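Local coordinates for CRISPR-associated endonuclease Cas3-HD (Methanocaldococcus jannaschii, PDB 3S4L), which cleaves single-stranded DNA in a magnesium-dependent reaction, and single-stranded RNA without added cations, as a nuclease of CRISPR antiviral defence, at residues Asn180-Asp183 against Ile184-Phe187; Lys13-Leu17 against Ile18-Asn22. All blocks are in the same frame, centred on the assembly; numbering follows the deposited sequence.

Interaction 1 of 2, residues Asn180-Asp183 against Ile184-Phe187; sequences NKDD and IIRF
At the N-terminal end of helix 181-197, Arg-186 of the second turn folds back over Asp-182 and Asp-183 of the first, the i/i+4 and i/i+3 spacings that set acidic and basic side chains together along a helix. A turn about the arginine CG-CD bond (chi3 -62°) folds the guanidinium back toward the start of the helix. Asp-182 O lies against one of its faces, displaced toward the rim, and Arg-186 NH2 comes within 3.5 Å of Asp-182 CB. Asp-183 OD1 sits in the guanidinium plane at its edge, 3.9 Å from Arg-186 NH2: a long salt bridge, with carboxylate and guanidinium planes 73° apart. The backbone bonds of the alpha helix begin here, Ile-184 N to Asn-180 O at 3.1 Å and Arg-186 N to Asp-182 O at 2.8 Å. Two acidic residues in the first turn probably also interact favourably with the helix dipole. On another side of the helix the extended chain of Lys-181 crosses Ile-185, CG to CD1 4.0 Å, and its NZ is hydrogen-bonded to Lys-150 O. Ile-184 and Ile-185 both pack on Leu-149 of helix 142-149, while the ring of Phe-187 meets Tyr-100.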
loop_
_atom_site.group_PDB
_atom_site.type_symbol
_atom_site.label_atom_id
_atom_site.label_comp_id
_atom_site.label_asym_id
_atom_site.label_seq_id
_atom_site.Cartn_x
_atom_site.Cartn_y
_atom_site.Cartn_z
ATOM N N ASN A 180 5.212 -3.970 15.168
ATOM C CA ASN A 180 6.611 -4.377 15.291
ATOM C C ASN A 180 7.130 -5.175 14.088
ATOM O O ASN A 180 6.370 -5.849 13.388
ATOM C CB ASN A 180 6.856 -5.159 16.585
ATOM C CG ASN A 180 7.160 -4.255 17.777
ATOM O OD1 ASN A 180 7.739 -3.174 17.633
ATOM N ND2 ASN A 180 6.778 -4.709 18.966
ATOM N N LYS A 181 8.443 -5.100 13.890
ATOM C CA LYS A 181 9.127 -5.689 12.747
ATOM C C LYS A 181 8.746 -7.133 12.416
ATOM O O LYS A 181 8.462 -7.458 11.263
ATOM C CB LYS A 181 10.643 -5.620 12.947
ATOM C CG LYS A 181 11.420 -6.255 11.803
ATOM C CD LYS A 181 12.913 -6.047 11.965
ATOM C CE LYS A 181 13.658 -6.528 10.746
ATOM N NZ LYS A 181 15.093 -6.145 10.831
ATOM N N ASP A 182 8.756 -8.006 13.413
ATOM C CA ASP A 182 8.517 -9.413 13.149
ATOM C C ASP A 182 7.054 -9.638 12.795
ATOM O O ASP A 182 6.723 -10.506 11.982
ATOM C CB ASP A 182 9.000 -10.295 14.324
ATOM C CG ASP A 182 10.502 -10.132 14.603
ATOM O OD1 ASP A 182 11.226 -9.532 13.767
ATOM O OD2 ASP A 182 10.964 -10.611 15.660
ATOM N N ASP A 183 6.175 -8.827 13.370
ATOM C CA ASP A 183 4.772 -8.859 12.979
ATOM C C ASP A 183 4.576 -8.533 11.498
ATOM O O ASP A 183 3.749 -9.152 10.831
ATOM C CB ASP A 183 3.959 -7.907 13.854
ATOM C CG ASP A 183 4.001 -8.294 15.322
ATOM O OD1 ASP A 183 3.362 -9.310 15.681
ATOM O OD2 ASP A 183 4.675 -7.589 16.108
ATOM N N ILE A 184 5.346 -7.578 10.981
ATOM C CA ILE A 184 5.242 -7.202 9.565
ATOM C C ILE A 184 5.805 -8.315 8.679
ATOM O O ILE A 184 5.232 -8.654 7.641
ATOM C CB ILE A 184 5.908 -5.821 9.280
ATOM C CG1 ILE A 184 5.174 -4.734 10.077
ATOM C CG2 ILE A 184 5.887 -5.493 7.783
ATOM C CD1 ILE A 184 5.748 -3.315 9.942
ATOM N N ILE A 185 6.921 -8.895 9.116
ATOM C CA ILE A 185 7.511 -10.052 8.458
ATOM C C ILE A 185 6.501 -11.195 8.348
ATOM O O ILE A 185 6.290 -11.757 7.270
ATOM C CB ILE A 185 8.788 -10.509 9.214
ATOM C CG1 ILE A 185 9.943 -9.533 8.941
ATOM C CG2 ILE A 185 9.168 -11.966 8.877
ATOM C CD1 ILE A 185 11.182 -9.780 9.826
ATOM N N ARG A 186 5.868 -11.532 9.466
ATOM C CA ARG A 186 4.898 -12.624 9.506
ATOM C C ARG A 186 3.760 -12.341 8.542
ATOM O O ARG A 186 3.356 -13.216 7.768
ATOM C CB ARG A 186 4.337 -12.779 10.925
ATOM C CG ARG A 186 4.700 -14.065 11.612
ATOM C CD ARG A 186 4.102 -14.143 13.015
ATOM N NE ARG A 186 4.597 -13.081 13.882
ATOM C CZ ARG A 186 5.742 -13.135 14.551
ATOM N NH1 ARG A 186 6.513 -14.216 14.464
ATOM N NH2 ARG A 186 6.115 -12.110 15.307
ATOM N N PHE A 187 3.232 -11.118 8.596
ATOM C CA PHE A 187 2.165 -10.744 7.676
ATOM C C PHE A 187 2.578 -10.881 6.221
ATOM O O PHE A 187 1.870 -11.493 5.424
ATOM C CB PHE A 187 1.658 -9.315 7.905
ATOM C CG PHE A 187 0.660 -8.888 6.874
ATOM C CD1 PHE A 187 -0.650 -9.320 6.944
ATOM C CD2 PHE A 187 1.041 -8.100 5.809
ATOM C CE1 PHE A 187 -1.565 -8.952 5.976
ATOM C CE2 PHE A 187 0.137 -7.731 4.852
ATOM C CZ PHE A 187 -1.171 -8.159 4.933
#

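Interaction 2 of 2, residues Lys13-Leu17 against Ile18-Asn22; sequences KNQSL and IDHVN
Ser-16 and Asp-19 meet through their side chains where the chain enters helix 17-31. With chi1 at 73°, Ser-16 OG lies between its own backbone N and carbonyl carbon, a position from which it faces the first helical turn. There the hydroxyl works in both directions: it accepts from Asp-19 N at 3.2 Å and donates to Asp-19 OD2 at 2.8 Å. The carboxylate is not met in its plane, since OG stands well above it, 56° out. From the residue before the serine, the extended Gln-15 chain reaches forward and crosses His-20, the residue after Asp-19, at about a right angle. Its NE2 comes to 3.6 Å from His-20 CA and its OE1 to 3.8 Å from ND1, with amide and imidazole planes turned 53° apart. Phe-12 meets the same ring edge-to-face. The buried Leu-17 side chain packs against Asp-67 and Ile-68, touching Val-21 more loosely, CD1 to CG2 4.3 Å, while Ile-18 and Val-21 rest on Leu-166 of helix 159-167. Asp-67 binds calcium at the site assigned to the catalytic magnesium, and the His-20 side chain is about 6 Å from a bound calcium ion. Ser-16 is an N-cap making one of the two capping-box bonds, to Asp-19 N; the Asp-19 carboxylate returns to the serine hydroxyl, not its backbone N-H, at the start of a helix bordering the HD metal site.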
loop_
_atom_site.group_PDB
_atom_site.type_symbol
_atom_site.label_atom_id
_atom_site.label_comp_id
_atom_site.label_asym_id
_atom_site.label_seq_id
_atom_site.Cartn_x
_atom_site.Cartn_y
_atom_site.Cartn_z
ATOM N N LYS A 13 13.088 14.201 -1.483
ATOM C CA LYS A 13 13.896 15.281 -0.923
ATOM C C LYS A 13 13.130 16.604 -0.942
ATOM O O LYS A 13 13.179 17.371 0.024
ATOM C CB LYS A 13 15.207 15.419 -1.703
ATOM C CG LYS A 13 16.432 15.638 -0.840
ATOM C CD LYS A 13 17.652 14.996 -1.488
ATOM C CE LYS A 13 18.828 14.888 -0.528
ATOM N NZ LYS A 13 19.603 16.160 -0.441
ATOM N N ASN A 14 12.415 16.856 -2.038
ATOM C CA ASN A 14 11.655 18.098 -2.208
ATOM C C ASN A 14 10.282 18.112 -1.530
ATOM O O ASN A 14 9.774 19.170 -1.144
ATOM C CB ASN A 14 11.430 18.393 -3.699
ATOM C CG ASN A 14 12.704 18.783 -4.429
ATOM O OD1 ASN A 14 13.527 19.554 -3.922
ATOM N ND2 ASN A 14 12.867 18.258 -5.638
ATOM N N GLN A 15 9.672 16.943 -1.389
ATOM C CA GLN A 15 8.235 16.899 -1.166
ATOM C C GLN A 15 7.832 16.128 0.092
ATOM O O GLN A 15 8.268 14.987 0.300
ATOM C CB GLN A 15 7.572 16.280 -2.408
ATOM C CG GLN A 15 6.110 16.624 -2.609
ATOM C CD GLN A 15 5.566 16.139 -3.952
ATOM O OE1 GLN A 15 6.218 15.368 -4.667
ATOM N NE2 GLN A 15 4.365 16.595 -4.300
ATOM N N SER A 16 6.992 16.747 0.924
ATOM C CA SER A 16 6.423 16.046 2.075
ATOM C C SER A 16 5.454 14.971 1.594
ATOM O O SER A 16 4.873 15.099 0.516
ATOM C CB SER A 16 5.743 17.011 3.047
ATOM O OG SER A 16 4.522 17.506 2.528
ATOM N N LEU A 17 5.308 13.900 2.371
ATOM C CA LEU A 17 4.451 12.798 1.967
ATOM C C LEU A 17 2.976 13.230 1.965
ATOM O O LEU A 17 2.228 12.888 1.049
ATOM C CB LEU A 17 4.686 11.558 2.854
ATOM C CG LEU A 17 3.875 10.288 2.540
ATOM C CD1 LEU A 17 4.226 9.710 1.170
ATOM C CD2 LEU A 17 4.080 9.235 3.620
ATOM N N ILE A 18 2.567 13.978 2.988
ATOM C CA ILE A 18 1.221 14.564 3.042
ATOM C C ILE A 18 0.883 15.397 1.788
ATOM O O ILE A 18 -0.166 15.210 1.160
ATOM C CB ILE A 18 1.048 15.444 4.303
ATOM C CG1 ILE A 18 0.818 14.561 5.529
ATOM C CG2 ILE A 18 -0.119 16.415 4.132
ATOM C CD1 ILE A 18 -0.285 13.523 5.325
ATOM N N ASP A 19 1.769 16.320 1.428
ATOM C CA ASP A 19 1.553 17.114 0.227
ATOM C C ASP A 19 1.499 16.251 -1.027
ATOM O O ASP A 19 0.672 16.470 -1.912
ATOM C CB ASP A 19 2.613 18.211 0.091
ATOM C CG ASP A 19 2.418 19.332 1.100
ATOM O OD1 ASP A 19 1.247 19.654 1.412
ATOM O OD2 ASP A 19 3.430 19.887 1.587
ATOM N N HIS A 20 2.382 15.263 -1.100
ATOM C CA HIS A 20 2.417 14.361 -2.241
ATOM C C HIS A 20 1.119 13.535 -2.345
ATOM O O HIS A 20 0.590 13.321 -3.433
ATOM C CB HIS A 20 3.637 13.437 -2.141
ATOM C CG HIS A 20 3.714 12.416 -3.232
ATOM N ND1 HIS A 20 3.523 12.731 -4.561
ATOM C CD2 HIS A 20 3.968 11.088 -3.192
ATOM C CE1 HIS A 20 3.647 11.636 -5.292
ATOM N NE2 HIS A 20 3.924 10.627 -4.486
ATOM N N VAL A 21 0.615 13.064 -1.211
ATOM C CA VAL A 21 -0.595 12.261 -1.206
ATOM C C VAL A 21 -1.793 13.120 -1.635
ATOM O O VAL A 21 -2.633 12.690 -2.431
ATOM C CB VAL A 21 -0.843 11.636 0.185
ATOM C CG1 VAL A 21 -2.300 11.231 0.338
ATOM C CG2 VAL A 21 0.101 10.429 0.422
ATOM N N ASN A 22 -1.844 14.347 -1.121
ATOM C CA ASN A 22 -2.929 15.277 -1.429
ATOM C C ASN A 22 -2.972 15.652 -2.909
ATOM O O ASN A 22 -4.043 15.920 -3.469
ATOM C CB ASN A 22 -2.831 16.540 -0.563
ATOM C CG ASN A 22 -3.234 16.292 0.881
ATOM O OD1 ASN A 22 -4.010 15.380 1.173
ATOM N ND2 ASN A 22 -2.706 17.109 1.797
#

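How the interactions relate
From the N terminus, the chain first forms interaction 2, where the segment before helix 17-31 turns into that helix, and only much later interaction 1, at the start of helix 181-197. Each is local and closes no long loop; the two stand in series, neither enclosing nor crossing the other. Their centres are 26 Å apart and their nearest atoms about 14 Å, so they do not touch. Both illustrate how a helix start is organised by its own neighbours in sequence, in one case near the metal site and in the other at the surface. Outward, residues 13-22 join helix 159-167 and the loop carrying Asp-67, whereas residues 180-187 join helix 142-149.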